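Local structure of methylaspartate ammonia-lyase (Citrobacter amalonaticus, 1KKO) at residues 289-294 with 302-307; 241-246 with 256-261. The protein catalyses the reversible, magnesium-dependent anti elimination of ammonia from L-threo-3-methylaspartate to give mesaconate, as a homodimeric member of the enolase superfamily. All blocks are in the same frame, centred on the assembly; numbering follows the deposited sequence.

In the fold
Both contacts lie in the C-terminal TIM barrel and are buried and essentially apolar. Interaction 1 fixes helix 281-298 against strand 303-306, so it belongs to the barrel wall. Interaction 2 lies in the neighbouring strand-to-strand connection and joins two helices that follow strand 234-238. A threonine hydroxyl, turned to backbone carbonyls, is part of the first contact, whereas the second sets an isoleucine against the edge of a tyrosine ring. Ile258 of interaction 2 ties them together, touching Val302, Ile291 and Ile304; its CG2 lies 3.5 Å from Val302 CG1. Magnesium ligands lie close to both in sequence: Asp307 ends interaction 1, and Asp238 shortly precedes interaction 2.

Interaction 1: residues 289-294 with 302-307; sequences TAITKE and VKIVAD
Within a beta-alpha-beta unit of the TIM barrel, Ile304 of strand 303-306 points its side chain at Ile291 and Thr292 on helix 281-298. Its CD1 methyl does most of the touching. Ile304 CD1 lies 3.4 Å from Thr292 OG1; Ile304 CG1 is 3.8 Å from Thr292 OG1. The same methyl, Ile304 CD1, also meets Ile291 CG2 at 3.9 Å, the two side chains crossing at a slant. With chi1 at 62°, Ile304 CG1 is flanked by both backbone substituents of its CA, and the extended second torsion carries CD1 to the helix. The crossover runs from strand 270-273 through this helix into strand 303-306, which pairs in parallel with 270-273 and 327-330. Ile304 faces the helical layer, where Leu288 and Leu295 of the same helix also touch it. Thr292 OG1, although it rests on a methyl, is satisfied elsewhere: its single proton is within hydrogen-bonding range of two carbonyl oxygens, to be shared or alternated between the stronger partner, Ser324 O, just ahead of strand 327-330, and Leu288 O, one turn back. The helix is thereby linked to the next strand's approach as well as to Ile304. Three residues beyond Ile304 comes Asp307, a magnesium ligand at the C-terminal end of the strand; Glu273, another ligand, lies at the end of the neighbouring strand.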
loop_
_atom_site.group_PDB
_atom_site.type_symbol
_atom_site.label_atom_id
_atom_site.label_comp_id
_atom_site.label_asym_id
_atom_site.label_seq_id
_atom_site.Cartn_x
_atom_site.Cartn_y
_atom_site.Cartn_z
ATOM N N THR A 289 -16.190 -4.771 -31.542
ATOM C CA THR A 289 -17.478 -4.354 -32.097
ATOM C C THR A 289 -18.299 -5.572 -32.487
ATOM O O THR A 289 -19.481 -5.670 -32.185
ATOM C CB THR A 289 -17.262 -3.442 -33.312
ATOM O OG1 THR A 289 -16.578 -2.244 -32.911
ATOM C CG2 THR A 289 -18.592 -2.967 -33.901
ATOM N N ALA A 290 -17.652 -6.515 -33.155
ATOM C CA ALA A 290 -18.313 -7.748 -33.557
ATOM C C ALA A 290 -18.783 -8.591 -32.371
ATOM O O ALA A 290 -19.868 -9.159 -32.400
ATOM C CB ALA A 290 -17.411 -8.550 -34.464
ATOM N N ILE A 291 -17.978 -8.686 -31.311
ATOM C CA ILE A 291 -18.412 -9.428 -30.134
ATOM C C ILE A 291 -19.625 -8.741 -29.499
ATOM O O ILE A 291 -20.581 -9.410 -29.100
ATOM C CB ILE A 291 -17.267 -9.584 -29.101
ATOM C CG1 ILE A 291 -16.134 -10.424 -29.695
ATOM C CG2 ILE A 291 -17.788 -10.223 -27.813
ATOM C CD1 ILE A 291 -14.849 -10.378 -28.875
ATOM N N THR A 292 -19.562 -7.418 -29.382
ATOM C CA THR A 292 -20.652 -6.645 -28.805
ATOM C C THR A 292 -21.934 -6.880 -29.608
ATOM O O THR A 292 -22.994 -7.131 -29.031
ATOM C CB THR A 292 -20.257 -5.163 -28.791
ATOM O OG1 THR A 292 -19.129 -4.984 -27.919
ATOM C CG2 THR A 292 -21.351 -4.290 -28.167
ATOM N N LYS A 293 -21.816 -6.834 -30.932
ATOM C CA LYS A 293 -22.960 -7.069 -31.816
ATOM C C LYS A 293 -23.606 -8.417 -31.523
ATOM O O LYS A 293 -24.833 -8.522 -31.405
ATOM C CB LYS A 293 -22.516 -7.024 -33.277
ATOM C CG LYS A 293 -23.662 -7.084 -34.284
ATOM C CD LYS A 293 -23.160 -7.268 -35.709
ATOM C CE LYS A 293 -24.308 -7.285 -36.708
ATOM N NZ LYS A 293 -23.871 -7.733 -38.056
ATOM N N GLU A 294 -22.800 -9.466 -31.417
ATOM C CA GLU A 294 -23.354 -10.790 -31.149
ATOM C C GLU A 294 -23.947 -10.918 -29.737
ATOM O O GLU A 294 -24.966 -11.586 -29.555
ATOM C CB GLU A 294 -22.320 -11.887 -31.424
ATOM C CG GLU A 294 -22.820 -13.307 -31.195
ATOM C CD GLU A 294 -23.877 -13.772 -32.189
ATOM O OE1 GLU A 294 -24.191 -13.041 -33.152
ATOM O OE2 GLU A 294 -24.397 -14.890 -31.989
ATOM N N VAL A 302 -24.219 -9.750 -20.290
ATOM C CA VAL A 302 -22.790 -9.686 -19.986
ATOM C C VAL A 302 -22.153 -8.569 -20.798
ATOM O O VAL A 302 -22.443 -8.395 -21.973
ATOM C CB VAL A 302 -22.068 -11.018 -20.279
ATOM C CG1 VAL A 302 -20.592 -10.928 -19.880
ATOM C CG2 VAL A 302 -22.733 -12.175 -19.550
ATOM N N LYS A 303 -21.260 -7.816 -20.167
ATOM C CA LYS A 303 -20.616 -6.690 -20.829
ATOM C C LYS A 303 -19.134 -6.951 -21.074
ATOM O O LYS A 303 -18.531 -7.735 -20.363
ATOM C CB LYS A 303 -20.800 -5.429 -19.985
ATOM C CG LYS A 303 -22.249 -4.940 -19.959
ATOM C CD LYS A 303 -22.404 -3.747 -19.043
ATOM C CE LYS A 303 -23.817 -3.211 -19.008
ATOM N NZ LYS A 303 -23.934 -2.175 -17.948
ATOM N N ILE A 304 -18.569 -6.307 -22.089
ATOM C CA ILE A 304 -17.132 -6.436 -22.353
ATOM C C ILE A 304 -16.433 -5.087 -22.207
ATOM O O ILE A 304 -17.016 -4.014 -22.420
ATOM C CB ILE A 304 -16.803 -7.125 -23.712
ATOM C CG1 ILE A 304 -17.345 -6.333 -24.899
ATOM C CG2 ILE A 304 -17.302 -8.570 -23.698
ATOM C CD1 ILE A 304 -16.783 -6.786 -26.242
ATOM N N VAL A 305 -15.164 -5.183 -21.818
ATOM C CA VAL A 305 -14.327 -4.039 -21.522
ATOM C C VAL A 305 -13.096 -4.035 -22.426
ATOM O O VAL A 305 -12.358 -5.022 -22.484
ATOM C CB VAL A 305 -13.839 -4.093 -20.059
ATOM C CG1 VAL A 305 -13.124 -2.795 -19.688
ATOM C CG2 VAL A 305 -14.986 -4.360 -19.113
ATOM N N ALA A 306 -12.856 -2.924 -23.116
ATOM C CA ALA A 306 -11.648 -2.752 -23.907
ATOM C C ALA A 306 -10.490 -2.406 -22.998
ATOM O O ALA A 306 -10.647 -1.739 -21.982
ATOM C CB ALA A 306 -11.830 -1.678 -24.922
ATOM N N ASP A 307 -9.304 -2.839 -23.383
ATOM C CA ASP A 307 -8.103 -2.535 -22.617
ATOM C C ASP A 307 -6.913 -2.477 -23.574
ATOM O O ASP A 307 -6.431 -1.394 -23.903
ATOM C CB ASP A 307 -7.923 -3.586 -21.529
ATOM C CG ASP A 307 -6.665 -3.403 -20.731
ATOM O OD1 ASP A 307 -6.114 -2.285 -20.669
ATOM O OD2 ASP A 307 -6.157 -4.357 -20.107
#

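Interaction 2: residues 241-246 with 256-261; sequences GTIGLI and EYIASL
With chi1 at -69°, Ile243 sends its CG1 branch away from its carbonyl carbon, and the extended second torsion pushes CD1 out to Tyr257 and Ile258. Tyr257 answers with a ring swung anti to its backbone N (chi1 169°), which presents the CD2-CE2 side to the isoleucine. The two side chains cross at about a right angle. Ile243 CD1 arrives at the ring edge, in the plane of the ring, 3.7 Å from Tyr257 CE2, while Ile243 CG2 is 4.1 Å from Tyr257 CD2. The same CD1 of Ile243 also packs 3.9 Å from Ile258 CG1, so one methyl touches two consecutive side chains of helix 251-260. Both helices belong to the connection between barrel strands 234-238 and 270-273: the short helix 242-246 comes soon after the magnesium ligand Asp238, and helix 251-260 leads on toward the next strand. Gly241, with a positive phi, occupies the N-cap of the short helix. The tyrosine is held from several directions. One of its faces receives Leu261, whose CG lies 4.1 Å above the ring plane of Tyr257 and toward the rim, Phe247 meets the ring at an inclined angle, and the hydroxyl hydrogen-bonds to Gly208 O. At the backbone, Ser260 OG donates to Tyr257 O over 2.6 Å, with a C=O...OG angle of 128° and the donor tilted slightly from the carbonyl plane. Arg212 NH2 is a second partner of that serine oxygen, which links Ser260 to helix 209-225; Leu211 of the latter touches both Tyr257 and Leu261.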
loop_
_atom_site.group_PDB
_atom_site.type_symbol
_atom_site.label_atom_id
_atom_site.label_comp_id
_atom_site.label_asym_id
_atom_site.label_seq_id
_atom_site.Cartn_x
_atom_site.Cartn_y
_atom_site.Cartn_z
ATOM N N GLY A 241 -7.088 -11.696 -23.540
ATOM C CA GLY A 241 -7.221 -12.198 -24.897
ATOM C C GLY A 241 -7.382 -13.695 -25.032
ATOM O O GLY A 241 -7.475 -14.195 -26.159
ATOM N N THR A 242 -7.457 -14.421 -23.922
ATOM C CA THR A 242 -7.456 -15.887 -24.014
ATOM C C THR A 242 -8.708 -16.470 -24.648
ATOM O O THR A 242 -8.640 -17.530 -25.265
ATOM C CB THR A 242 -7.186 -16.558 -22.653
ATOM O OG1 THR A 242 -8.138 -16.096 -21.690
ATOM C CG2 THR A 242 -5.803 -16.177 -22.115
ATOM N N ILE A 243 -9.849 -15.806 -24.511
ATOM C CA ILE A 243 -11.074 -16.309 -25.122
ATOM C C ILE A 243 -10.928 -16.341 -26.646
ATOM O O ILE A 243 -11.312 -17.322 -27.287
ATOM C CB ILE A 243 -12.301 -15.493 -24.651
ATOM C CG1 ILE A 243 -12.559 -15.774 -23.167
ATOM C CG2 ILE A 243 -13.544 -15.844 -25.467
ATOM C CD1 ILE A 243 -13.618 -14.906 -22.519
ATOM N N GLY A 244 -10.332 -15.309 -27.227
ATOM C CA GLY A 244 -10.086 -15.291 -28.664
ATOM C C GLY A 244 -9.220 -16.459 -29.105
ATOM O O GLY A 244 -9.436 -17.037 -30.182
ATOM N N LEU A 245 -8.244 -16.819 -28.276
ATOM C CA LEU A 245 -7.331 -17.904 -28.624
ATOM C C LEU A 245 -8.011 -19.258 -28.731
ATOM O O LEU A 245 -7.638 -20.052 -29.601
ATOM C CB LEU A 245 -6.194 -17.997 -27.610
ATOM C CG LEU A 245 -5.215 -16.829 -27.568
ATOM C CD1 LEU A 245 -4.186 -17.077 -26.498
ATOM C CD2 LEU A 245 -4.542 -16.598 -28.906
ATOM N N ILE A 246 -9.003 -19.538 -27.895
ATOM C CA ILE A 246 -9.645 -20.850 -27.921
ATOM C C ILE A 246 -10.784 -20.938 -28.916
ATOM O O ILE A 246 -11.247 -22.034 -29.212
ATOM C CB ILE A 246 -10.111 -21.319 -26.517
ATOM C CG1 ILE A 246 -11.158 -20.378 -25.922
ATOM C CG2 ILE A 246 -8.914 -21.464 -25.593
ATOM C CD1 ILE A 246 -11.937 -21.020 -24.790
ATOM N N GLU A 256 -20.759 -16.152 -27.865
ATOM C CA GLU A 256 -21.550 -17.264 -27.361
ATOM C C GLU A 256 -21.017 -17.731 -26.013
ATOM O O GLU A 256 -21.780 -17.947 -25.073
ATOM C CB GLU A 256 -21.531 -18.436 -28.350
ATOM C CG GLU A 256 -22.192 -19.700 -27.817
ATOM C CD GLU A 256 -21.993 -20.899 -28.726
ATOM O OE1 GLU A 256 -21.014 -20.916 -29.503
ATOM O OE2 GLU A 256 -22.818 -21.830 -28.656
ATOM N N TYR A 257 -19.703 -17.914 -25.932
ATOM C CA TYR A 257 -19.084 -18.377 -24.698
ATOM C C TYR A 257 -19.255 -17.354 -23.572
ATOM O O TYR A 257 -19.626 -17.701 -22.456
ATOM C CB TYR A 257 -17.600 -18.667 -24.903
ATOM C CG TYR A 257 -16.896 -18.889 -23.589
ATOM C CD1 TYR A 257 -17.093 -20.056 -22.868
ATOM C CD2 TYR A 257 -16.085 -17.905 -23.040
ATOM C CE1 TYR A 257 -16.478 -20.257 -21.648
ATOM C CE2 TYR A 257 -15.462 -18.095 -21.820
ATOM C CZ TYR A 257 -15.656 -19.273 -21.127
ATOM O OH TYR A 257 -15.026 -19.456 -19.916
ATOM N N ILE A 258 -18.963 -16.094 -23.868
ATOM C CA ILE A 258 -19.092 -15.035 -22.870
ATOM C C ILE A 258 -20.525 -14.983 -22.348
ATOM O O ILE A 258 -20.757 -14.891 -21.148
ATOM C CB ILE A 258 -18.665 -13.688 -23.480
ATOM C CG1 ILE A 258 -17.149 -13.661 -23.693
ATOM C CG2 ILE A 258 -19.071 -12.529 -22.577
ATOM C CD1 ILE A 258 -16.691 -12.594 -24.628
ATOM N N ALA A 259 -21.497 -15.061 -23.249
ATOM C CA ALA A 259 -22.898 -15.034 -22.840
ATOM C C ALA A 259 -23.238 -16.212 -21.922
ATOM O O ALA A 259 -24.040 -16.082 -20.991
ATOM C CB ALA A 259 -23.797 -15.043 -24.068
ATOM N N SER A 260 -22.622 -17.363 -22.186
ATOM C CA SER A 260 -22.877 -18.564 -21.400
ATOM C C SER A 260 -22.401 -18.441 -19.954
ATOM O O SER A 260 -22.810 -19.216 -19.093
ATOM C CB SER A 260 -22.241 -19.798 -22.061
ATOM O OG SER A 260 -20.850 -19.903 -21.798
ATOM N N LEU A 261 -21.531 -17.472 -19.681
ATOM C CA LEU A 261 -21.040 -17.282 -18.322
ATOM C C LEU A 261 -22.053 -16.572 -17.428
ATOM O O LEU A 261 -21.934 -16.633 -16.205
ATOM C CB LEU A 261 -19.731 -16.499 -18.328
ATOM C CG LEU A 261 -18.541 -17.171 -19.015
ATOM C CD1 LEU A 261 -17.356 -16.224 -19.024
ATOM C CD2 LEU A 261 -18.155 -18.457 -18.343
#